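Local coordinates for protein thermospermine synthase (Medicago truncatula, PDB 6BQ6) that probably transfers an aminopropyl group from decarboxylated S-adenosylmethionine to spermidine, yielding the tetraamine thermospermine and methylthioadenosine, at residues G211-S225 against D256-L268. Numbering follows the deposited sequence.
Sequences GGIFVTQAGPAGIFS and DIWGWVLASDSPL. With TER (N-(3-amino-propyl)-N-(5-aminopropyl)-1,4-diaminobutane), chain F.
Trp258 and Gln217 meet through a side-chain hydrogen bond at the pocket end of two antiparallel strands, 212-220 and 256-264, neighbours in the seven-stranded mixed sheet of the Rossmann-like aminopropyltransferase domain. Trp258 NE1 donates to Gln217 OE1 at 2.9 Å, with the acceptor 15° out of the indole plane, so the bond leaves from the ring edge. The same OE1 also accepts from Gly219 N, which lies above the amide plane. Gln217 reaches both donors by folding back: CG sits between the backbone N and carbonyl carbon (chi1 82°) and the chain bends at chi2.

The indole is sandwiched. Gly219 C lies 3.5 Å above its plane, and Pro220 CD makes a CH-pi contact 4.1 Å from the centroid of the six-membered ring; over the opposite face runs bound thermospermine, whose C8 is 3.6 Å from Trp258 CZ2. An alanine in place of Trp258 would probably leave Gln217 OE1 without its indole donor and the polyamine without the flat wall along its chain.

Around this pair, Gln217 NE2 is hydrogen-bonded to Asp184 OD1 and Tyr254 packs edge-to-face with Trp258, which probably helps hold the amide and the indole in place. The Gln217 side chain lies about 5 Å from that of Asp181, the predicted proton acceptor. A beta bulge shifts the register by one between Gln217 and Pro220, with Ala218 N bonded to Gly259 O and Gly259 N to Gly219 O.

Farther along, regular pairing resumes: Thr216 with Val261 and Phe214 with Ala263 are hydrogen-bonded pairs, while Val215 CG2 rests 3.7 Å from Leu262 CD2. Beyond the bulge, Ser225 OG donates to the syn lone pair of Asp256 OD2 at 2.7 Å.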
ATOM      1  N   GLY B 211      -6.448  33.134  37.657  1.00 24.69           N
ATOM      2  CA  GLY B 211      -5.243  33.038  36.843  1.00 24.76           C
ATOM      3  C   GLY B 211      -5.136  31.723  36.064  1.00 22.95           C
ATOM      4  O   GLY B 211      -4.080  31.436  35.462  1.00 23.79           O
ATOM      5  N   GLY B 212      -6.209  30.925  36.072  1.00 22.34           N
ATOM      6  CA  GLY B 212      -6.142  29.577  35.533  1.00 20.83           C
ATOM      7  C   GLY B 212      -5.954  29.611  34.053  1.00 20.79           C
ATOM      8  O   GLY B 212      -6.422  30.557  33.405  1.00 20.96           O
ATOM      9  N   ILE B 213      -5.291  28.580  33.528  1.00 19.88           N
ATOM     10  CA  ILE B 213      -5.031  28.511  32.086  1.00 19.90           C
ATOM     11  C   ILE B 213      -5.538  27.165  31.605  1.00 19.13           C
ATOM     12  O   ILE B 213      -5.270  26.155  32.240  1.00 19.69           O
ATOM     13  CB  ILE B 213      -3.549  28.688  31.746  1.00 20.49           C
ATOM     14  CG1 ILE B 213      -3.061  30.088  32.189  1.00 21.57           C
ATOM     15  CG2 ILE B 213      -3.365  28.493  30.224  1.00 20.49           C
ATOM     16  CD1 ILE B 213      -1.578  30.324  32.092  1.00 21.97           C
ATOM     17  N   PHE B 214      -6.305  27.161  30.521  1.00 18.61           N
ATOM     18  CA  PHE B 214      -6.710  25.947  29.840  1.00 18.12           C
ATOM     19  C   PHE B 214      -5.764  25.811  28.611  1.00 17.61           C
ATOM     20  O   PHE B 214      -5.491  26.809  27.913  1.00 18.97           O
ATOM     21  CB  PHE B 214      -8.163  26.037  29.396  1.00 18.88           C
ATOM     22  CG  PHE B 214      -8.639  24.840  28.611  1.00 18.90           C
ATOM     23  CD1 PHE B 214      -8.626  23.545  29.167  1.00 19.13           C
ATOM     24  CD2 PHE B 214      -9.086  24.990  27.258  1.00 19.96           C
ATOM     25  CE1 PHE B 214      -9.058  22.437  28.443  1.00 19.09           C
ATOM     26  CE2 PHE B 214      -9.491  23.867  26.548  1.00 19.70           C
ATOM     27  CZ  PHE B 214      -9.504  22.595  27.125  1.00 19.35           C
ATOM     28  N   VAL B 215      -5.369  24.584  28.323  1.00 17.07           N
ATOM     29  CA  VAL B 215      -4.717  24.285  27.034  1.00 17.03           C
ATOM     30  C   VAL B 215      -5.331  22.987  26.506  1.00 17.35           C
ATOM     31  O   VAL B 215      -5.567  22.035  27.268  1.00 16.85           O
ATOM     32  CB  VAL B 215      -3.177  24.191  27.125  1.00 16.66           C
ATOM     33  CG1 VAL B 215      -2.733  23.155  28.144  1.00 17.23           C
ATOM     34  CG2 VAL B 215      -2.547  23.922  25.757  1.00 17.61           C
ATOM     35  N   THR B 216      -5.578  22.944  25.204  1.00 17.54           N
ATOM     36  CA  THR B 216      -5.988  21.718  24.567  1.00 17.28           C
ATOM     37  C   THR B 216      -5.120  21.476  23.340  1.00 17.80           C
ATOM     38  O   THR B 216      -4.843  22.410  22.576  1.00 18.20           O
ATOM     39  CB  THR B 216      -7.511  21.696  24.211  1.00 18.31           C
ATOM     40  OG1 THR B 216      -7.835  20.418  23.651  1.00 17.79           O
ATOM     41  CG2 THR B 216      -7.887  22.800  23.250  1.00 19.53           C
ATOM     42  N   GLN B 217      -4.860  20.205  23.050  1.00 17.45           N
ATOM     43  CA  GLN B 217      -4.476  19.825  21.720  1.00 17.92           C
ATOM     44  C   GLN B 217      -5.634  20.186  20.767  1.00 18.75           C
ATOM     45  O   GLN B 217      -6.810  20.152  21.130  1.00 17.80           O
ATOM     46  CB  GLN B 217      -4.066  18.384  21.649  1.00 18.72           C
ATOM     47  CG  GLN B 217      -5.192  17.355  21.535  1.00 19.30           C
ATOM     48  CD  GLN B 217      -5.631  17.149  20.100  1.00 22.22           C
ATOM     49  OE1 GLN B 217      -4.884  17.416  19.166  1.00 20.25           O
ATOM     50  NE2 GLN B 217      -6.877  16.783  19.914  1.00 24.37           N
ATOM     51  N   ALA B 218      -5.285  20.574  19.553  1.00 18.51           N
ATOM     52  CA  ALA B 218      -6.293  21.141  18.642  1.00 19.31           C
ATOM     53  C   ALA B 218      -6.166  20.647  17.197  1.00 20.20           C
ATOM     54  O   ALA B 218      -6.597  21.329  16.273  1.00 21.10           O
ATOM     55  CB  ALA B 218      -6.260  22.631  18.759  1.00 19.96           C
ATOM     56  N   GLY B 219      -5.661  19.439  17.031  1.00 19.65           N
ATOM     57  CA  GLY B 219      -5.652  18.746  15.799  1.00 20.03           C
ATOM     58  C   GLY B 219      -4.644  19.210  14.809  1.00 19.87           C
ATOM     59  O   GLY B 219      -3.748  19.998  15.127  1.00 19.51           O
ATOM     60  N   PRO B 220      -4.823  18.756  13.580  1.00 20.03           N
ATOM     61  CA  PRO B 220      -3.944  19.216  12.530  1.00 19.86           C
ATOM     62  C   PRO B 220      -3.957  20.721  12.390  1.00 20.00           C
ATOM     63  O   PRO B 220      -4.994  21.376  12.479  1.00 19.91           O
ATOM     64  CB  PRO B 220      -4.501  18.532  11.286  1.00 20.89           C
ATOM     65  CG  PRO B 220      -5.231  17.334  11.777  1.00 21.52           C
ATOM     66  CD  PRO B 220      -5.838  17.815  13.058  1.00 20.38           C
ATOM     67  N   ALA B 221      -2.803  21.286  12.095  1.00 18.85           N
ATOM     68  CA  ALA B 221      -2.690  22.744  11.938  1.00 18.47           C
ATOM     69  C   ALA B 221      -1.910  23.150  10.669  1.00 18.28           C
ATOM     70  O   ALA B 221      -1.295  24.209  10.599  1.00 17.53           O
ATOM     71  CB  ALA B 221      -2.149  23.377  13.171  1.00 19.11           C
ATOM     72  N   GLY B 222      -2.012  22.304   9.664  1.00 18.59           N
ATOM     73  CA  GLY B 222      -1.449  22.607   8.334  1.00 18.89           C
ATOM     74  C   GLY B 222      -2.181  23.705   7.574  1.00 20.28           C
ATOM     75  O   GLY B 222      -3.281  24.133   7.904  1.00 20.68           O
ATOM     76  N   ILE B 223      -1.493  24.190   6.535  1.00 20.92           N
ATOM     77  CA  ILE B 223      -2.015  25.327   5.745  1.00 22.18           C
ATOM     78  C   ILE B 223      -3.450  25.074   5.284  1.00 22.35           C
ATOM     79  O   ILE B 223      -4.263  26.008   5.287  1.00 24.19           O
ATOM     80  CB  ILE B 223      -1.032  25.636   4.586  1.00 23.25           C
ATOM     81  CG1 ILE B 223      -1.488  26.758   3.663  1.00 25.65           C
ATOM     82  CG2 ILE B 223      -0.825  24.425   3.713  1.00 23.24           C
ATOM     83  CD1 ILE B 223      -1.774  28.028   4.371  1.00 26.83           C
ATOM     84  N   PHE B 224      -3.767  23.849   4.859  1.00 22.43           N
ATOM     85  CA  PHE B 224      -5.142  23.456   4.573  1.00 23.96           C
ATOM     86  C   PHE B 224      -5.797  22.595   5.665  1.00 23.66           C
ATOM     87  O   PHE B 224      -7.017  22.693   5.892  1.00 23.88           O
ATOM     88  CB  PHE B 224      -5.203  22.786   3.200  1.00 25.69           C
ATOM     89  CG  PHE B 224      -4.697  23.689   2.120  1.00 26.47           C
ATOM     90  CD1 PHE B 224      -5.291  24.951   1.908  1.00 28.13           C
ATOM     91  CD2 PHE B 224      -3.586  23.358   1.406  1.00 27.78           C
ATOM     92  CE1 PHE B 224      -4.807  25.793   0.922  1.00 28.52           C
ATOM     93  CE2 PHE B 224      -3.081  24.197   0.425  1.00 27.53           C
ATOM     94  CZ  PHE B 224      -3.669  25.423   0.203  1.00 28.70           C
ATOM     95  N   SER B 225      -5.025  21.720   6.291  1.00 21.56           N
ATOM     96  CA  SER B 225      -5.635  20.785   7.275  1.00 21.95           C
ATOM     97  C   SER B 225      -6.162  21.464   8.515  1.00 21.79           C
ATOM     98  O   SER B 225      -7.040  20.907   9.219  1.00 22.50           O
ATOM     99  CB  SER B 225      -4.626  19.710   7.651  1.00 21.04           C
ATOM    100  OG  SER B 225      -3.521  20.223   8.367  1.00 20.17           O
ATOM    101  N   ASP B 256       2.294  16.172   9.661  1.00 23.19           N
ATOM    102  CA  ASP B 256       1.625  17.434   9.600  1.00 22.27           C
ATOM    103  C   ASP B 256       2.137  18.308  10.699  1.00 21.63           C
ATOM    104  O   ASP B 256       2.863  17.856  11.611  1.00 19.85           O
ATOM    105  CB  ASP B 256       0.110  17.266   9.767  1.00 22.18           C
ATOM    106  CG  ASP B 256      -0.700  18.349   9.011  1.00 23.53           C
ATOM    107  OD1 ASP B 256      -0.116  19.369   8.551  1.00 23.32           O
ATOM    108  OD2 ASP B 256      -1.915  18.155   8.939  1.00 24.08           O
ATOM    109  N   ILE B 257       1.796  19.565  10.542  1.00 21.01           N
ATOM    110  CA  ILE B 257       1.885  20.530  11.611  1.00 19.72           C
ATOM    111  C   ILE B 257       0.716  20.138  12.552  1.00 19.00           C
ATOM    112  O   ILE B 257      -0.387  19.849  12.089  1.00 19.76           O
ATOM    113  CB  ILE B 257       1.708  21.956  11.088  1.00 19.84           C
ATOM    114  CG1 ILE B 257       2.774  22.304  10.056  1.00 21.15           C
ATOM    115  CG2 ILE B 257       1.755  22.950  12.212  1.00 19.40           C
ATOM    116  CD1 ILE B 257       4.176  22.262  10.593  1.00 21.71           C
ATOM    117  N   TRP B 258       0.962  20.139  13.840  1.00 19.08           N
ATOM    118  CA  TRP B 258      -0.066  19.952  14.836  1.00 18.35           C
ATOM    119  C   TRP B 258      -0.321  21.240  15.632  1.00 17.72           C
ATOM    120  O   TRP B 258       0.580  22.083  15.796  1.00 16.68           O
ATOM    121  CB  TRP B 258       0.362  18.824  15.803  1.00 18.99           C
ATOM    122  CG  TRP B 258      -0.803  18.087  16.282  1.00 19.60           C
ATOM    123  CD1 TRP B 258      -1.470  18.205  17.500  1.00 19.67           C
ATOM    124  CD2 TRP B 258      -1.563  17.174  15.506  1.00 20.27           C
ATOM    125  NE1 TRP B 258      -2.567  17.375  17.494  1.00 20.52           N
ATOM    126  CE2 TRP B 258      -2.668  16.758  16.288  1.00 20.72           C
ATOM    127  CE3 TRP B 258      -1.445  16.680  14.200  1.00 21.47           C
ATOM    128  CZ2 TRP B 258      -3.594  15.817  15.799  1.00 21.34           C
ATOM    129  CZ3 TRP B 258      -2.426  15.801  13.719  1.00 23.00           C
ATOM    130  CH2 TRP B 258      -3.454  15.402  14.508  1.00 23.23           C
ATOM    131  N   GLY B 259      -1.523  21.364  16.196  1.00 17.50           N
ATOM    132  CA  GLY B 259      -1.877  22.569  16.897  1.00 16.43           C
ATOM    133  C   GLY B 259      -2.310  22.367  18.337  1.00 16.69           C
ATOM    134  O   GLY B 259      -2.734  21.275  18.730  1.00 16.61           O
ATOM    135  N   TRP B 260      -2.231  23.469  19.048  1.00 16.53           N
ATOM    136  CA  TRP B 260      -2.713  23.580  20.434  1.00 17.24           C
ATOM    137  C   TRP B 260      -3.255  24.952  20.621  1.00 17.52           C
ATOM    138  O   TRP B 260      -2.929  25.898  19.874  1.00 17.52           O
ATOM    139  CB  TRP B 260      -1.553  23.383  21.445  1.00 16.54           C
ATOM    140  CG  TRP B 260      -0.823  22.107  21.248  1.00 17.18           C
ATOM    141  CD1 TRP B 260      -1.072  20.875  21.856  1.00 17.40           C
ATOM    142  CD2 TRP B 260       0.296  21.878  20.393  1.00 17.02           C
ATOM    143  NE1 TRP B 260      -0.204  19.936  21.416  1.00 18.23           N
ATOM    144  CE2 TRP B 260       0.623  20.500  20.478  1.00 17.19           C
ATOM    145  CE3 TRP B 260       1.041  22.681  19.518  1.00 17.23           C
ATOM    146  CZ2 TRP B 260       1.654  19.948  19.751  1.00 17.86           C
ATOM    147  CZ3 TRP B 260       2.053  22.105  18.819  1.00 17.56           C
ATOM    148  CH2 TRP B 260       2.336  20.753  18.910  1.00 17.58           C
ATOM    149  N   VAL B 261      -4.118  25.103  21.611  1.00 17.67           N
ATOM    150  CA  VAL B 261      -4.644  26.410  21.936  1.00 19.26           C
ATOM    151  C   VAL B 261      -4.596  26.630  23.442  1.00 19.68           C
ATOM    152  O   VAL B 261      -5.153  25.815  24.198  1.00 20.43           O
ATOM    153  CB  VAL B 261      -6.086  26.562  21.449  1.00 19.80           C
ATOM    154  CG1 VAL B 261      -6.625  27.966  21.730  1.00 21.21           C
ATOM    155  CG2 VAL B 261      -6.237  26.234  19.946  1.00 21.14           C
ATOM    156  N   LEU B 262      -3.987  27.761  23.856  1.00 20.49           N
ATOM    157  CA  LEU B 262      -4.089  28.301  25.215  1.00 20.72           C
ATOM    158  C   LEU B 262      -5.281  29.212  25.371  1.00 20.25           C
ATOM    159  O   LEU B 262      -5.578  29.994  24.475  1.00 20.29           O
ATOM    160  CB  LEU B 262      -2.903  29.173  25.583  1.00 22.19           C
ATOM    161  CG  LEU B 262      -1.526  28.613  25.456  1.00 22.76           C
ATOM    162  CD1 LEU B 262      -0.501  29.627  25.880  1.00 23.47           C
ATOM    163  CD2 LEU B 262      -1.424  27.376  26.330  1.00 24.70           C
ATOM    164  N   ALA B 263      -5.937  29.141  26.513  1.00 19.94           N
ATOM    165  CA  ALA B 263      -7.062  30.022  26.805  1.00 21.39           C
ATOM    166  C   ALA B 263      -7.043  30.405  28.283  1.00 21.28           C
ATOM    167  O   ALA B 263      -6.784  29.590  29.155  1.00 20.22           O
ATOM    168  CB  ALA B 263      -8.381  29.356  26.427  1.00 21.29           C
ATOM    169  N   SER B 264      -7.300  31.675  28.559  1.00 22.54           N
ATOM    170  CA  SER B 264      -7.300  32.161  29.951  1.00 22.96           C
ATOM    171  C   SER B 264      -8.105  33.459  30.023  1.00 24.16           C
ATOM    172  O   SER B 264      -8.289  34.167  29.047  1.00 24.01           O
ATOM    173  CB  SER B 264      -5.881  32.399  30.454  1.00 23.32           C
ATOM    174  OG  SER B 264      -5.782  32.774  31.833  1.00 23.15           O
ATOM    175  N   ASP B 265      -8.553  33.772  31.204  1.00 24.89           N
ATOM    176  CA  ASP B 265      -9.104  35.102  31.448  1.00 26.47           C
ATOM    177  C   ASP B 265      -8.072  36.095  31.975  1.00 27.89           C
ATOM    178  O   ASP B 265      -8.387  37.280  32.177  1.00 29.38           O
ATOM    179  CB  ASP B 265     -10.340  34.968  32.350  1.00 26.84           C
ATOM    180  CG  ASP B 265     -11.586  34.535  31.563  1.00 28.41           C
ATOM    181  OD1 ASP B 265     -11.673  34.740  30.324  1.00 29.35           O
ATOM    182  OD2 ASP B 265     -12.548  34.052  32.190  1.00 30.85           O
ATOM    183  N   SER B 266      -6.840  35.637  32.195  1.00 25.83           N
ATOM    184  CA  SER B 266      -5.738  36.488  32.481  1.00 27.39           C
ATOM    185  C   SER B 266      -4.813  36.500  31.265  1.00 27.54           C
ATOM    186  O   SER B 266      -4.790  35.546  30.469  1.00 26.79           O
ATOM    187  CB  SER B 266      -4.981  36.009  33.689  1.00 27.65           C
ATOM    188  OG  SER B 266      -5.868  36.111  34.792  1.00 31.21           O
ATOM    189  N   PRO B 267      -4.049  37.586  31.108  1.00 28.15           N
ATOM    190  CA  PRO B 267      -3.245  37.706  29.872  1.00 28.01           C
ATOM    191  C   PRO B 267      -2.235  36.589  29.632  1.00 27.50           C
ATOM    192  O   PRO B 267      -1.753  35.957  30.571  1.00 27.43           O
ATOM    193  CB  PRO B 267      -2.524  39.045  30.061  1.00 28.72           C
ATOM    194  CG  PRO B 267      -3.455  39.822  30.915  1.00 29.84           C
ATOM    195  CD  PRO B 267      -3.957  38.808  31.916  1.00 29.66           C
ATOM    196  N   LEU B 268      -1.953  36.357  28.348  1.00 26.62           N
ATOM    197  CA  LEU B 268      -0.992  35.319  27.919  1.00 27.14           C
ATOM    198  C   LEU B 268       0.011  35.983  26.969  1.00 30.25           C
ATOM    199  O   LEU B 268      -0.074  35.834  25.758  1.00 33.66           O
ATOM    200  CB  LEU B 268      -1.722  34.202  27.220  1.00 25.94           C
ATOM    201  CG  LEU B 268      -2.752  33.398  28.018  1.00 24.80           C
ATOM    202  CD1 LEU B 268      -3.692  32.677  27.064  1.00 24.57           C
ATOM    203  CD2 LEU B 268      -2.026  32.420  28.917  1.00 24.24           C
TER
HETATM  204  N1  TER F 402      -6.364   9.683  23.671  1.00 54.71           N
HETATM  205  C2  TER F 402      -5.131  10.330  24.068  1.00 51.61           C
HETATM  206  C3  TER F 402      -4.997  11.672  23.356  1.00 48.87           C
HETATM  207  C4  TER F 402      -4.749  11.546  21.876  1.00 47.73           C
HETATM  208  N5  TER F 402      -4.371  12.820  21.309  1.00 49.96           N
HETATM  209  C6  TER F 402      -3.157  12.941  20.534  1.00 47.19           C
HETATM  210  C7  TER F 402      -3.324  13.936  19.397  1.00 47.30           C
HETATM  211  C8  TER F 402      -2.302  13.626  18.318  1.00 47.09           C
HETATM  212  N9  TER F 402      -2.778  12.653  17.358  1.00 45.86           N
HETATM  213  C10 TER F 402      -1.889  12.253  16.298  1.00 45.94           C
HETATM  214  C11 TER F 402      -2.577  11.828  15.020  1.00 46.42           C
HETATM  215  C12 TER F 402      -1.516  11.769  13.920  1.00 47.80           C
HETATM  216  C13 TER F 402      -1.980  11.031  12.674  1.00 49.60           C
HETATM  217  N14 TER F 402      -3.368  11.331  12.365  1.00 52.92           N
HETATM  218  O   HOH W   1      -8.470  32.243  33.667  1.00 27.22           O